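Local coordinates for protein plasmodium falciparum gamete antigen 27/25 (PDB 1N81) that is essential for sexual development of the malaria parasite in its gametocyte stage, has no settled molecular activity, and may dimerise, at residues Glu114-Asn119 and Lys130-Asp135; Tyr31-Leu36 and Tyr45-Arg50. One frame throughout, in Å; residues are numbered along the deposited sequence.

Interaction 1: residues Glu114-Asn119 and Lys130-Asp135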
ATOM      1  N   GLU A 114       4.903  -5.113   3.888  1.00 35.95           N
ATOM      2  CA  GLU A 114       5.139  -5.644   5.229  1.00 32.03           C
ATOM      3  C   GLU A 114       6.493  -6.285   5.416  1.00 30.95           C
ATOM      4  O   GLU A 114       7.193  -6.000   6.385  1.00 38.43           O
ATOM      5  CB  GLU A 114       4.031  -6.615   5.634  1.00 30.94           C
ATOM      6  CG  GLU A 114       2.753  -5.857   5.819  1.00 30.93           C
ATOM      7  CD  GLU A 114       1.630  -6.724   6.322  1.00 40.38           C
ATOM      8  OE1 GLU A 114       1.746  -7.962   6.301  1.00 37.09           O
ATOM      9  OE2 GLU A 114       0.619  -6.145   6.726  1.00 34.72           O
ATOM     10  N   GLU A 115       6.868  -7.128   4.481  1.00 31.47           N
ATOM     11  CA  GLU A 115       8.137  -7.836   4.530  1.00 38.56           C
ATOM     12  C   GLU A 115       9.302  -6.821   4.558  1.00 51.83           C
ATOM     13  O   GLU A 115      10.253  -6.932   5.346  1.00 48.13           O
ATOM     14  CB  GLU A 115       8.217  -8.704   3.281  1.00 50.14           C
ATOM     15  CG  GLU A 115       9.215  -9.804   3.298  1.00 63.98           C
ATOM     16  CD  GLU A 115       8.807 -10.926   4.207  1.00 60.01           C
ATOM     17  OE1 GLU A 115       7.575 -11.168   4.383  1.00 48.69           O
ATOM     18  OE2 GLU A 115       9.743 -11.561   4.727  1.00 68.69           O
ATOM     19  N   VAL A 116       9.249  -5.835   3.673  1.00 43.81           N
ATOM     20  CA  VAL A 116      10.310  -4.858   3.652  1.00 35.17           C
ATOM     21  C   VAL A 116      10.328  -4.088   4.976  1.00 39.94           C
ATOM     22  O   VAL A 116      11.406  -3.755   5.478  1.00 36.80           O
ATOM     23  CB  VAL A 116      10.167  -3.869   2.475  1.00 39.05           C
ATOM     24  CG1 VAL A 116      11.223  -2.781   2.578  1.00 32.85           C
ATOM     25  CG2 VAL A 116      10.317  -4.602   1.166  1.00 32.66           C
ATOM     26  N   SER A 117       9.152  -3.831   5.559  1.00 36.79           N
ATOM     27  CA  SER A 117       9.103  -3.075   6.804  1.00 38.74           C
ATOM     28  C   SER A 117       9.789  -3.844   7.931  1.00 52.77           C
ATOM     29  O   SER A 117      10.337  -3.222   8.855  1.00 36.08           O
ATOM     30  CB  SER A 117       7.659  -2.705   7.199  1.00 35.77           C
ATOM     31  OG  SER A 117       6.983  -3.764   7.838  1.00 39.01           O
ATOM     32  N   ILE A 118       9.766  -5.179   7.858  1.00 41.87           N
ATOM     33  CA  ILE A 118      10.431  -5.999   8.881  1.00 44.02           C
ATOM     34  C   ILE A 118      11.939  -5.831   8.790  1.00 35.99           C
ATOM     35  O   ILE A 118      12.612  -5.712   9.802  1.00 34.98           O
ATOM     36  CB  ILE A 118      10.151  -7.516   8.727  1.00 44.96           C
ATOM     37  CG1 ILE A 118       8.660  -7.811   8.926  1.00 52.20           C
ATOM     38  CG2 ILE A 118      11.012  -8.298   9.747  1.00 44.84           C
ATOM     39  CD1 ILE A 118       8.099  -7.293  10.247  1.00 59.01           C
ATOM     40  N   ASN A 119      12.471  -5.835   7.574  1.00 38.06           N
ATOM     41  CA  ASN A 119      13.910  -5.665   7.382  1.00 43.19           C
ATOM     42  C   ASN A 119      14.307  -4.258   7.864  1.00 46.69           C
ATOM     43  O   ASN A 119      15.352  -4.086   8.469  1.00 47.64           O
ATOM     44  CB  ASN A 119      14.292  -5.857   5.903  1.00 41.16           C
ATOM     45  CG  ASN A 119      14.229  -7.332   5.457  1.00 48.13           C
ATOM     46  OD1 ASN A 119      15.225  -8.046   5.482  1.00 51.35           O
ATOM     47  ND2 ASN A 119      13.053  -7.781   5.069  1.00 55.95           N
ATOM     48  N   LYS A 130      16.727   3.631   5.578  1.00 48.38           N
ATOM     49  CA  LYS A 130      16.323   4.336   4.372  1.00 39.42           C
ATOM     50  C   LYS A 130      16.776   3.578   3.124  1.00 40.89           C
ATOM     51  O   LYS A 130      15.997   3.435   2.161  1.00 40.06           O
ATOM     52  CB  LYS A 130      16.867   5.776   4.370  1.00 46.26           C
ATOM     53  CG  LYS A 130      16.608   6.541   3.073  1.00 50.55           C
ATOM     54  CD  LYS A 130      17.087   8.000   3.143  1.00 55.42           C
ATOM     55  CE  LYS A 130      16.650   8.783   1.886  1.00 69.93           C
ATOM     56  NZ  LYS A 130      16.726  10.276   2.027  1.00 69.24           N
ATOM     57  N   ARG A 131      18.018   3.095   3.127  1.00 34.04           N
ATOM     58  CA  ARG A 131      18.504   2.340   1.985  1.00 36.60           C
ATOM     59  C   ARG A 131      17.546   1.137   1.726  1.00 43.88           C
ATOM     60  O   ARG A 131      17.146   0.859   0.576  1.00 40.40           O
ATOM     61  CB  ARG A 131      19.888   1.794   2.248  1.00 37.65           C
ATOM     62  CG  ARG A 131      20.448   1.075   1.034  1.00 46.70           C
ATOM     63  CD  ARG A 131      21.691   0.279   1.399  1.00 49.40           C
ATOM     64  NE  ARG A 131      21.388  -0.928   2.172  1.00 53.09           N
ATOM     65  CZ  ARG A 131      20.726  -1.987   1.690  1.00 45.72           C
ATOM     66  NH1 ARG A 131      20.293  -2.007   0.428  1.00 42.62           N
ATOM     67  NH2 ARG A 131      20.481  -3.021   2.479  1.00 48.41           N
ATOM     68  N   ILE A 132      17.168   0.440   2.798  1.00 42.38           N
ATOM     69  CA  ILE A 132      16.287  -0.719   2.664  1.00 48.56           C
ATOM     70  C   ILE A 132      14.944  -0.323   2.047  1.00 37.74           C
ATOM     71  O   ILE A 132      14.486  -0.980   1.123  1.00 36.00           O
ATOM     72  CB  ILE A 132      16.092  -1.446   4.031  1.00 43.74           C
ATOM     73  CG1 ILE A 132      17.416  -2.079   4.457  1.00 36.58           C
ATOM     74  CG2 ILE A 132      15.045  -2.588   3.904  1.00 42.17           C
ATOM     75  CD1 ILE A 132      17.440  -2.581   5.908  1.00 37.27           C
ATOM     76  N   MET A 133      14.352   0.775   2.519  1.00 40.27           N
ATOM     77  CA  MET A 133      13.072   1.250   1.989  1.00 42.27           C
ATOM     78  C   MET A 133      13.125   1.459   0.474  1.00 39.20           C
ATOM     79  O   MET A 133      12.125   1.263  -0.241  1.00 33.65           O
ATOM     80  CB  MET A 133      12.678   2.569   2.643  1.00 34.68           C
ATOM     81  CG  MET A 133      12.342   2.453   4.105  1.00 42.32           C
ATOM     82  SD  MET A 133      11.815   4.041   4.773  1.00 40.37           S
ATOM     83  CE  MET A 133      11.296   3.568   6.394  1.00 37.69           C
ATOM     84  N   ASN A 134      14.307   1.826  -0.010  1.00 35.97           N
ATOM     85  CA  ASN A 134      14.517   2.097  -1.426  1.00 35.13           C
ATOM     86  C   ASN A 134      15.178   0.935  -2.160  1.00 38.15           C
ATOM     87  O   ASN A 134      15.443   1.046  -3.349  1.00 37.45           O
ATOM     88  CB  ASN A 134      15.403   3.371  -1.601  1.00 38.40           C
ATOM     89  CG  ASN A 134      14.700   4.659  -1.137  1.00 48.03           C
ATOM     90  OD1 ASN A 134      13.640   4.987  -1.625  1.00 45.28           O
ATOM     91  ND2 ASN A 134      15.312   5.390  -0.202  1.00 51.25           N
ATOM     92  N   ASP A 135      15.441  -0.183  -1.476  1.00 35.72           N
ATOM     93  CA  ASP A 135      16.133  -1.286  -2.139  1.00 34.36           C
ATOM     94  C   ASP A 135      15.291  -1.990  -3.213  1.00 41.25           C
ATOM     95  O   ASP A 135      14.595  -2.972  -2.934  1.00 35.52           O
ATOM     96  CB  ASP A 135      16.620  -2.311  -1.092  1.00 42.95           C
ATOM     97  CG  ASP A 135      17.694  -3.257  -1.651  1.00 39.23           C
ATOM     98  OD1 ASP A 135      17.685  -3.519  -2.869  1.00 43.64           O
ATOM     99  OD2 ASP A 135      18.537  -3.736  -0.866  1.00 40.72           O
TER
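Val116 and Asn119, one turn apart on helix 96-122, both meet the CG2 methyl of Ile132 on the short helix 126-133. Before them, Glu115 O anchors the amide of Asn119: ND2 donates to it at 2.9 Å, arriving from above the carbonyl plane (44° out of it) while the acceptor lies close to the plane of the amide. The carboxylate of Glu115 turns to Tyr146 of helix 136-150. Val116 points its CG1 methyl across the gap, 4.1 Å from CG2 of Ile132, and the two side chains run alongside each other with opposite headings. The valine has CG1 anti to its own backbone N (chi1 174°), and that methyl also lies 4.0 Å from Ile132 O, so it rests partly on the backbone of the partner helix. Ser117 turns away and binds back to its own helix, OG donating to Glu114 O at 2.7 Å; that carbonyl also accepts the helical N-H of Ile118. At Asn119 the two branches of Ile132 divide the work. CG2 packs against the aliphatic Asn119 CB at 3.9 Å, whereas CD1 reaches the backbone, 3.6 Å from Asn119 O. The amide itself leads away from the isoleucine, tied down by the bond to Glu115. Leu142 and Leu170, from helices 136-150 and 156-173, also pack on Val116, and Leu138 on Ile132, so this helical hairpin joins a larger helical core. Past Met133 the chain leaves the helix, and Asp135 both caps the next one and takes a salt bridge from Arg131, NH1 to OD2 at 2.8 Å. No hydrogen bond joins the two segments: dispersion and exclusion of water hold them, while the polar bonds lie within each segment or go to neighbouring helices.

Interaction 2: residues Tyr31-Leu36 and Tyr45-Arg50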
ATOM      1  N   TYR A  31     -14.345  -1.745  -6.465  1.00 48.11           N
ATOM      2  CA  TYR A  31     -15.666  -2.352  -6.563  1.00 48.94           C
ATOM      3  C   TYR A  31     -16.631  -1.314  -7.140  1.00 45.76           C
ATOM      4  O   TYR A  31     -17.438  -1.622  -8.007  1.00 49.74           O
ATOM      5  CB  TYR A  31     -16.177  -2.785  -5.203  1.00 50.04           C
ATOM      6  CG  TYR A  31     -17.517  -3.484  -5.285  1.00 55.05           C
ATOM      7  CD1 TYR A  31     -17.598  -4.836  -5.576  1.00 44.09           C
ATOM      8  CD2 TYR A  31     -18.705  -2.779  -5.096  1.00 62.58           C
ATOM      9  CE1 TYR A  31     -18.831  -5.472  -5.674  1.00 60.98           C
ATOM     10  CE2 TYR A  31     -19.941  -3.407  -5.193  1.00 60.96           C
ATOM     11  CZ  TYR A  31     -19.995  -4.745  -5.478  1.00 60.57           C
ATOM     12  OH  TYR A  31     -21.223  -5.359  -5.559  1.00 74.20           O
ATOM     13  N   LEU A  32     -16.538  -0.083  -6.655  1.00 43.87           N
ATOM     14  CA  LEU A  32     -17.376   0.999  -7.152  1.00 47.40           C
ATOM     15  C   LEU A  32     -17.177   1.109  -8.666  1.00 55.07           C
ATOM     16  O   LEU A  32     -18.139   1.116  -9.443  1.00 46.77           O
ATOM     17  CB  LEU A  32     -16.980   2.335  -6.496  1.00 36.00           C
ATOM     18  CG  LEU A  32     -17.621   3.587  -7.108  1.00 42.84           C
ATOM     19  CD1 LEU A  32     -19.159   3.518  -6.858  1.00 46.80           C
ATOM     20  CD2 LEU A  32     -17.018   4.867  -6.503  1.00 38.41           C
ATOM     21  N   LEU A  33     -15.913   1.201  -9.083  1.00 51.93           N
ATOM     22  CA  LEU A  33     -15.613   1.338 -10.501  1.00 54.71           C
ATOM     23  C   LEU A  33     -16.344   0.275 -11.291  1.00 54.72           C
ATOM     24  O   LEU A  33     -16.933   0.554 -12.332  1.00 52.47           O
ATOM     25  CB  LEU A  33     -14.104   1.230 -10.758  1.00 49.80           C
ATOM     26  CG  LEU A  33     -13.320   2.463 -10.325  1.00 47.08           C
ATOM     27  CD1 LEU A  33     -11.836   2.294 -10.628  1.00 51.06           C
ATOM     28  CD2 LEU A  33     -13.883   3.668 -11.032  1.00 46.25           C
ATOM     29  N   MET A  34     -16.308  -0.946 -10.778  1.00 53.04           N
ATOM     30  CA  MET A  34     -16.960  -2.063 -11.423  1.00 59.71           C
ATOM     31  C   MET A  34     -18.472  -1.827 -11.564  1.00 60.27           C
ATOM     32  O   MET A  34     -19.045  -2.136 -12.595  1.00 59.11           O
ATOM     33  CB  MET A  34     -16.646  -3.344 -10.644  1.00 55.25           C
ATOM     34  CG  MET A  34     -17.174  -4.644 -11.250  1.00 58.74           C
ATOM     35  SD  MET A  34     -18.902  -4.860 -10.817  1.00 73.07           S
ATOM     36  CE  MET A  34     -18.792  -5.268  -9.075  1.00 55.15           C
ATOM     37  N   THR A  35     -19.109  -1.245 -10.556  1.00 58.05           N
ATOM     38  CA  THR A  35     -20.546  -1.002 -10.650  1.00 59.24           C
ATOM     39  C   THR A  35     -20.845   0.145 -11.610  1.00 63.45           C
ATOM     40  O   THR A  35     -21.989   0.345 -12.006  1.00 68.64           O
ATOM     41  CB  THR A  35     -21.202  -0.652  -9.274  1.00 50.77           C
ATOM     42  OG1 THR A  35     -20.806   0.665  -8.853  1.00 54.12           O
ATOM     43  CG2 THR A  35     -20.828  -1.675  -8.218  1.00 44.60           C
ATOM     44  N   LEU A  36     -19.820   0.910 -11.975  1.00 59.19           N
ATOM     45  CA  LEU A  36     -20.004   2.026 -12.895  1.00 51.97           C
ATOM     46  C   LEU A  36     -19.498   1.658 -14.294  1.00 50.67           C
ATOM     47  O   LEU A  36     -19.432   2.511 -15.173  1.00 48.86           O
ATOM     48  CB  LEU A  36     -19.231   3.262 -12.419  1.00 50.91           C
ATOM     49  CG  LEU A  36     -19.465   3.904 -11.053  1.00 63.91           C
ATOM     50  CD1 LEU A  36     -18.396   4.966 -10.818  1.00 61.81           C
ATOM     51  CD2 LEU A  36     -20.847   4.536 -10.995  1.00 59.23           C
ATOM     52  N   TYR A  45     -14.947   9.703 -14.685  1.00 49.11           N
ATOM     53  CA  TYR A  45     -14.862  10.739 -13.653  1.00 52.22           C
ATOM     54  C   TYR A  45     -14.334  10.194 -12.326  1.00 42.50           C
ATOM     55  O   TYR A  45     -13.524  10.845 -11.653  1.00 43.70           O
ATOM     56  CB  TYR A  45     -16.229  11.390 -13.401  1.00 45.34           C
ATOM     57  CG  TYR A  45     -16.163  12.507 -12.382  1.00 55.35           C
ATOM     58  CD1 TYR A  45     -15.504  13.697 -12.670  1.00 57.18           C
ATOM     59  CD2 TYR A  45     -16.736  12.359 -11.114  1.00 53.79           C
ATOM     60  CE1 TYR A  45     -15.413  14.708 -11.723  1.00 68.96           C
ATOM     61  CE2 TYR A  45     -16.654  13.359 -10.165  1.00 56.29           C
ATOM     62  CZ  TYR A  45     -15.990  14.528 -10.473  1.00 64.26           C
ATOM     63  OH  TYR A  45     -15.879  15.520  -9.533  1.00 66.36           O
ATOM     64  N   ALA A  46     -14.821   9.021 -11.940  1.00 36.59           N
ATOM     65  CA  ALA A  46     -14.387   8.399 -10.688  1.00 44.38           C
ATOM     66  C   ALA A  46     -12.874   8.101 -10.621  1.00 44.42           C
ATOM     67  O   ALA A  46     -12.262   8.275  -9.566  1.00 36.53           O
ATOM     68  CB  ALA A  46     -15.161   7.131 -10.462  1.00 37.76           C
ATOM     69  N   LEU A  47     -12.269   7.696 -11.741  1.00 39.94           N
ATOM     70  CA  LEU A  47     -10.849   7.363 -11.755  1.00 37.11           C
ATOM     71  C   LEU A  47      -9.999   8.415 -11.057  1.00 39.75           C
ATOM     72  O   LEU A  47      -9.071   8.083 -10.312  1.00 42.37           O
ATOM     73  CB  LEU A  47     -10.350   7.154 -13.200  1.00 34.34           C
ATOM     74  CG  LEU A  47     -10.941   5.939 -13.914  1.00 43.87           C
ATOM     75  CD1 LEU A  47     -10.412   5.847 -15.367  1.00 46.35           C
ATOM     76  CD2 LEU A  47     -10.577   4.687 -13.127  1.00 35.93           C
ATOM     77  N   LYS A  48     -10.302   9.683 -11.278  1.00 45.99           N
ATOM     78  CA  LYS A  48      -9.510  10.714 -10.616  1.00 48.20           C
ATOM     79  C   LYS A  48     -10.296  11.554  -9.601  1.00 47.87           C
ATOM     80  O   LYS A  48      -9.897  12.662  -9.253  1.00 37.41           O
ATOM     81  CB  LYS A  48      -8.857  11.639 -11.657  1.00 53.37           C
ATOM     82  CG  LYS A  48      -7.587  11.072 -12.284  1.00 56.60           C
ATOM     83  CD  LYS A  48      -6.742  12.191 -12.892  1.00 58.38           C
ATOM     84  CE  LYS A  48      -5.487  11.641 -13.528  1.00 73.42           C
ATOM     85  NZ  LYS A  48      -4.646  10.886 -12.546  1.00 79.21           N
ATOM     86  N   ASP A  49     -11.419  11.035  -9.120  1.00 48.67           N
ATOM     87  CA  ASP A  49     -12.220  11.774  -8.128  1.00 42.85           C
ATOM     88  C   ASP A  49     -11.566  11.692  -6.746  1.00 40.38           C
ATOM     89  O   ASP A  49     -11.942  10.848  -5.925  1.00 39.58           O
ATOM     90  CB  ASP A  49     -13.604  11.170  -8.050  1.00 38.94           C
ATOM     91  CG  ASP A  49     -14.513  11.939  -7.137  1.00 45.93           C
ATOM     92  OD1 ASP A  49     -14.065  12.906  -6.448  1.00 39.57           O
ATOM     93  OD2 ASP A  49     -15.688  11.548  -7.133  1.00 40.88           O
ATOM     94  N   ARG A  50     -10.592  12.562  -6.484  1.00 39.96           N
ATOM     95  CA  ARG A  50      -9.882  12.509  -5.201  1.00 44.73           C
ATOM     96  C   ARG A  50     -10.785  12.681  -3.983  1.00 46.44           C
ATOM     97  O   ARG A  50     -10.559  12.075  -2.932  1.00 51.14           O
ATOM     98  CB  ARG A  50      -8.776  13.572  -5.148  1.00 49.71           C
ATOM     99  CG  ARG A  50      -7.680  13.401  -6.188  1.00 60.66           C
ATOM    100  CD  ARG A  50      -6.684  14.550  -6.111  1.00 67.46           C
ATOM    101  NE  ARG A  50      -5.978  14.557  -4.835  1.00 71.08           N
ATOM    102  CZ  ARG A  50      -5.046  13.671  -4.510  1.00 69.17           C
ATOM    103  NH1 ARG A  50      -4.722  12.724  -5.381  1.00 69.70           N
ATOM    104  NH2 ARG A  50      -4.442  13.735  -3.324  1.00 60.34           N
TER
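Ala46 presents a single methyl to Leu33, near the end of helix 13-35, and Leu36, just past it: a small bump facing a shallow hollow. Its CB projects toward the other segment and sits between Leu33 CD2, 3.7 Å away, and Leu36 CD1, at 3.9 Å. The two leucines, nearly one turn apart, thus form the hollow into which the alanine fits. Beside it Leu33 meets a second bump, Leu47. The tip of Leu33 is a fork: while CD2 touches the alanine, CD1 continues the extended chain (chi2 -179°) to lie 3.7 Å from CD2 of Leu47. That same Leu47 methyl is 4.0 Å from Leu33 CD2 as well, so this one branch of Leu47 lodges against both prongs. The two leucine side chains cross at about a right angle. Neither sets out straight at the other helix from its CA; it is their ends that come together. Leu36, the first residue to leave helical geometry, still turns its side chain inward and closes the hollow at the end of helix 13-35. Beyond, Leu85 packs on Leu33, so helix 71-89 also borders this apolar patch, where helix 42-47 lies against helix 13-35. Polar groups work around it: Thr35 OG1 donates in the carbonyl plane, on a lone pair of Leu32 O, at 2.8 Å, and the carbonyls of Ala46 and Leu47 are taken by Tyr29 OH and Ser82 OG. Asp49, centre of an inverse gamma turn, caps helix 50-63. The close contacts between the segments are all methyl to methyl, so their fit depends on complementary shape and burial, with no directional bond to fix it.

In the fold
Interactions 1 and 2 lie on opposite sides of the chain's centre, with their own centres 31 Å apart and their nearest atoms about 20 Å apart, so neither touches the other. They follow in series along the sequence: 31-36 with 45-50 closes before 114-119 with 130-135 opens. In each, the later part of a long helix (13-35 or 96-122) receives a short one (42-47 or 126-133), and an aspartate then caps the helix that follows. Helix 96-122 runs between the two regions: it carries one segment of interaction 1, while its Ile99 packs on Tyr31 and Met34 beside interaction 2. Both are contacts between helices close in sequence, within one all-helical fold.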